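PDB 3RZA: tripeptidase from Staphylococcus aureus subsp. aureus, which probably cleaves the N-terminal residue from tripeptides, as a metal-dependent aminopeptidase of the M20/M25/M40 peptidase family. Local coordinates for residues L166-L177 against G342-I353. Numbering follows the deposited sequence.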
loop_
_atom_site.group_PDB
_atom_site.type_symbol
_atom_site.label_atom_id
_atom_site.label_comp_id
_atom_site.label_asym_id
_atom_site.label_seq_id
_atom_site.Cartn_x
_atom_site.Cartn_y
_atom_site.Cartn_z
ATOM N N LEU A 166 24.745 6.895 -5.162
ATOM C CA LEU A 166 26.003 7.546 -5.585
ATOM C C LEU A 166 26.263 8.885 -4.856
ATOM O O LEU A 166 26.889 9.788 -5.414
ATOM C CB LEU A 166 26.011 7.750 -7.106
ATOM C CG LEU A 166 25.499 6.603 -7.985
ATOM C CD1 LEU A 166 25.569 7.015 -9.446
ATOM C CD2 LEU A 166 26.280 5.313 -7.740
ATOM N N ILE A 167 25.796 8.977 -3.602
ATOM C CA ILE A 167 25.703 10.241 -2.890
ATOM C C ILE A 167 27.089 10.785 -2.503
ATOM O O ILE A 167 27.317 11.995 -2.591
ATOM C CB ILE A 167 24.808 10.127 -1.598
ATOM C CG1 ILE A 167 23.372 9.717 -1.937
ATOM C CG2 ILE A 167 24.776 11.435 -0.849
ATOM C CD1 ILE A 167 22.587 10.745 -2.814
ATOM N N GLY A 168 28.005 9.901 -2.095
ATOM C CA GLY A 168 29.393 10.310 -1.829
ATOM C C GLY A 168 30.108 10.814 -3.071
ATOM O O GLY A 168 30.736 11.882 -3.027
ATOM N N ALA A 169 29.989 10.074 -4.180
ATOM C CA ALA A 169 30.478 10.572 -5.492
ATOM C C ALA A 169 29.909 11.974 -5.864
ATOM O O ALA A 169 30.644 12.827 -6.395
ATOM C CB ALA A 169 30.171 9.559 -6.607
ATOM N N LYS A 170 28.626 12.195 -5.558
ATOM C CA LYS A 170 27.955 13.503 -5.782
ATOM C C LYS A 170 28.435 14.627 -4.881
ATOM O O LYS A 170 28.305 15.795 -5.238
ATOM C CB LYS A 170 26.431 13.373 -5.616
ATOM C CG LYS A 170 25.755 12.678 -6.772
ATOM C CD LYS A 170 24.309 12.314 -6.473
ATOM C CE LYS A 170 23.665 11.651 -7.696
ATOM N NZ LYS A 170 22.401 10.996 -7.361
ATOM N N GLU A 171 28.920 14.276 -3.690
ATOM C CA GLU A 171 29.511 15.246 -2.738
ATOM C C GLU A 171 31.029 15.362 -2.863
ATOM O O GLU A 171 31.638 16.177 -2.172
ATOM C CB GLU A 171 29.137 14.844 -1.302
ATOM C CG GLU A 171 27.633 14.928 -1.004
ATOM C CD GLU A 171 27.125 16.363 -0.919
ATOM O OE1 GLU A 171 27.671 17.131 -0.105
ATOM O OE2 GLU A 171 26.183 16.715 -1.657
ATOM N N LEU A 172 31.630 14.564 -3.747
ATOM C CA LEU A 172 33.075 14.556 -3.953
ATOM C C LEU A 172 33.621 15.939 -4.375
ATOM O O LEU A 172 33.090 16.580 -5.291
ATOM C CB LEU A 172 33.449 13.496 -5.002
ATOM C CG LEU A 172 34.848 12.920 -5.083
ATOM C CD1 LEU A 172 35.259 12.251 -3.773
ATOM C CD2 LEU A 172 34.855 11.910 -6.218
ATOM N N ASN A 173 34.622 16.425 -3.642
ATOM C CA ASN A 173 35.381 17.592 -4.062
ATOM C C ASN A 173 36.248 17.215 -5.271
ATOM O O ASN A 173 37.296 16.610 -5.117
ATOM C CB ASN A 173 36.235 18.113 -2.908
ATOM C CG ASN A 173 36.936 19.418 -3.228
ATOM O OD1 ASN A 173 36.842 19.967 -4.339
ATOM N ND2 ASN A 173 37.639 19.941 -2.233
ATOM N N SER A 174 35.818 17.630 -6.464
ATOM C CA SER A 174 36.512 17.286 -7.706
ATOM C C SER A 174 37.886 17.936 -7.864
ATOM O O SER A 174 38.668 17.495 -8.683
ATOM C CB SER A 174 35.638 17.640 -8.924
ATOM O OG SER A 174 35.527 19.039 -9.102
ATOM N N GLU A 175 38.168 18.989 -7.101
ATOM C CA GLU A 175 39.499 19.604 -7.109
ATOM C C GLU A 175 40.594 18.772 -6.413
ATOM O O GLU A 175 41.773 19.014 -6.632
ATOM C CB GLU A 175 39.428 21.027 -6.557
ATOM C CG GLU A 175 38.730 21.958 -7.555
ATOM C CD GLU A 175 38.324 23.269 -6.961
ATOM O OE1 GLU A 175 39.220 24.002 -6.462
ATOM O OE2 GLU A 175 37.109 23.583 -7.013
ATOM N N LEU A 176 40.201 17.785 -5.612
ATOM C CA LEU A 176 41.124 16.763 -5.125
ATOM C C LEU A 176 41.571 15.766 -6.214
ATOM O O LEU A 176 42.583 15.097 -6.028
ATOM C CB LEU A 176 40.511 16.008 -3.937
ATOM C CG LEU A 176 40.212 16.838 -2.680
ATOM C CD1 LEU A 176 39.403 16.039 -1.653
ATOM C CD2 LEU A 176 41.509 17.387 -2.041
ATOM N N LEU A 177 40.820 15.659 -7.323
ATOM C CA LEU A 177 41.121 14.696 -8.382
ATOM C C LEU A 177 42.151 15.239 -9.353
ATOM O O LEU A 177 42.142 16.415 -9.678
ATOM C CB LEU A 177 39.852 14.307 -9.159
ATOM C CG LEU A 177 38.662 13.721 -8.388
ATOM C CD1 LEU A 177 37.684 13.077 -9.363
ATOM C CD2 LEU A 177 39.088 12.707 -7.329
ATOM N N GLY A 342 23.901 2.278 -12.709
ATOM C CA GLY A 342 24.900 3.292 -12.417
ATOM C C GLY A 342 25.982 2.819 -11.453
ATOM O O GLY A 342 25.925 1.727 -10.918
ATOM N N SER A 343 26.974 3.668 -11.265
ATOM C CA SER A 343 28.070 3.439 -10.322
ATOM C C SER A 343 28.692 4.795 -10.096
ATOM O O SER A 343 28.287 5.782 -10.752
ATOM C CB SER A 343 29.101 2.468 -10.911
ATOM O OG SER A 343 29.974 3.121 -11.810
ATOM N N ASP A 344 29.704 4.865 -9.234
ATOM C CA ASP A 344 30.435 6.123 -9.036
ATOM C C ASP A 344 31.098 6.649 -10.301
ATOM O O ASP A 344 31.272 7.864 -10.442
ATOM C CB ASP A 344 31.476 6.002 -7.908
ATOM C CG ASP A 344 30.829 5.918 -6.517
ATOM O OD1 ASP A 344 29.738 6.495 -6.291
ATOM O OD2 ASP A 344 31.412 5.266 -5.656
ATOM N N GLY A 345 31.444 5.739 -11.209
ATOM C CA GLY A 345 31.895 6.086 -12.545
ATOM C C GLY A 345 30.950 6.928 -13.369
ATOM O O GLY A 345 31.410 7.715 -14.176
ATOM N N SER A 346 29.638 6.764 -13.155
ATOM C CA SER A 346 28.614 7.603 -13.801
ATOM C C SER A 346 28.737 9.065 -13.382
ATOM O O SER A 346 28.493 9.953 -14.193
ATOM C CB SER A 346 27.191 7.117 -13.471
ATOM O OG SER A 346 26.978 5.736 -13.773
ATOM N N ILE A 347 29.106 9.305 -12.116
ATOM C CA ILE A 347 29.306 10.653 -11.615
ATOM C C ILE A 347 30.664 11.203 -12.020
ATOM O O ILE A 347 30.757 12.371 -12.432
ATOM C CB ILE A 347 29.147 10.731 -10.086
ATOM C CG1 ILE A 347 27.760 10.234 -9.647
ATOM C CG2 ILE A 347 29.363 12.171 -9.595
ATOM C CD1 ILE A 347 26.540 10.893 -10.398
ATOM N N ILE A 348 31.702 10.378 -11.930
ATOM C CA ILE A 348 33.077 10.841 -12.153
ATOM C C ILE A 348 33.281 11.256 -13.612
ATOM O O ILE A 348 33.939 12.261 -13.871
ATOM C CB ILE A 348 34.147 9.757 -11.757
ATOM C CG1 ILE A 348 34.050 9.400 -10.253
ATOM C CG2 ILE A 348 35.595 10.211 -12.170
ATOM C CD1 ILE A 348 35.023 10.075 -9.377
ATOM N N ASN A 349 32.684 10.502 -14.547
ATOM C CA ASN A 349 32.605 10.927 -15.962
ATOM C C ASN A 349 32.099 12.361 -16.171
ATOM O O ASN A 349 32.619 13.051 -17.038
ATOM C CB ASN A 349 31.761 9.941 -16.828
ATOM C CG ASN A 349 32.590 8.758 -17.372
ATOM O OD1 ASN A 349 33.548 8.954 -18.108
ATOM N ND2 ASN A 349 32.206 7.527 -17.004
ATOM N N THR A 350 31.140 12.824 -15.351
ATOM C CA THR A 350 30.647 14.236 -15.436
ATOM C C THR A 350 31.685 15.312 -15.043
ATOM O O THR A 350 31.516 16.477 -15.385
ATOM C CB THR A 350 29.339 14.504 -14.612
ATOM O OG1 THR A 350 29.649 14.676 -13.218
ATOM C CG2 THR A 350 28.302 13.380 -14.806
ATOM N N PHE A 351 32.748 14.913 -14.344
ATOM C CA PHE A 351 33.921 15.777 -14.105
ATOM C C PHE A 351 34.884 15.861 -15.314
ATOM O O PHE A 351 35.885 16.553 -15.229
ATOM C CB PHE A 351 34.742 15.307 -12.865
ATOM C CG PHE A 351 33.924 15.040 -11.611
ATOM C CD1 PHE A 351 32.723 15.719 -11.334
ATOM C CD2 PHE A 351 34.406 14.130 -10.662
ATOM C CE1 PHE A 351 32.001 15.448 -10.144
ATOM C CE2 PHE A 351 33.690 13.857 -9.472
ATOM C CZ PHE A 351 32.491 14.511 -9.220
ATOM N N GLY A 352 34.616 15.139 -16.404
ATOM C CA GLY A 352 35.496 15.133 -17.585
ATOM C C GLY A 352 36.675 14.170 -17.530
ATOM O O GLY A 352 37.578 14.290 -18.337
ATOM N N ILE A 353 36.671 13.224 -16.579
ATOM C CA ILE A 353 37.704 12.188 -16.479
ATOM C C ILE A 353 37.100 10.891 -17.056
ATOM O O ILE A 353 36.246 10.291 -16.382
ATOM C CB ILE A 353 38.144 11.949 -14.979
ATOM C CG1 ILE A 353 38.685 13.239 -14.331
ATOM C CG2 ILE A 353 39.192 10.861 -14.905
ATOM C CD1 ILE A 353 38.996 13.096 -12.840
HETATM O O HOH W 1 28.941 7.384 -3.869
#
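Asp344 and Ala169 are joined through a water, which donates to Asp344 OD1 at 2.7 Å and accepts from the backbone N of Ala169, in the first turn of helix 167-171. The other carboxylate oxygen, OD2, is hydrogen-bonded to Thr159 OG1, so both oxygens of this buried group have a partner. With CG anti to its own carbonyl carbon (chi1 -71°), the Asp344 side chain reaches across to Ala169, whose CB packs against OD1. No direct hydrogen bond links 166-177 to 342-353; apart from the water bridge, the contact is mostly van der Waals packing. Helices 167-171 and 344-348 run nearly parallel, 18° apart, with their axes 8.9 Å from each other at closest approach. This spacing is consistent with the small Ala169 facing Ile347, CB to CB 3.8 Å. Leu166, the N-cap residue of its helix, drives both methyls against the Ser343 peptide at the start of the other helix, and its CD1 also meets Ile347 CG1. Across Ile347 CD1 lies the extended chain of Lys170, touching through CE, while its NZ goes on to bond Ser307 O and Gly165 O. Farther along the contact, the Phe351 ring lies between Ser174 CB over one face, a CH-pi contact 4.0 Å from the centroid, and Ile347 O of its own segment over the opposite face. Leu172 CD2 meets the ring edge in plane and also touches Ile348 CD1 at 3.7 Å. Leu177 CD1 bridges Phe351 CD2 and Ile353 CD1, 3.7 Å from the latter. The contact joins two short helices of the metal-bearing domain, packed side by side near the zinc site, and the separate partners of the two Asp344 oxygens fix the carboxylate's rotation beside the zinc ligand His98.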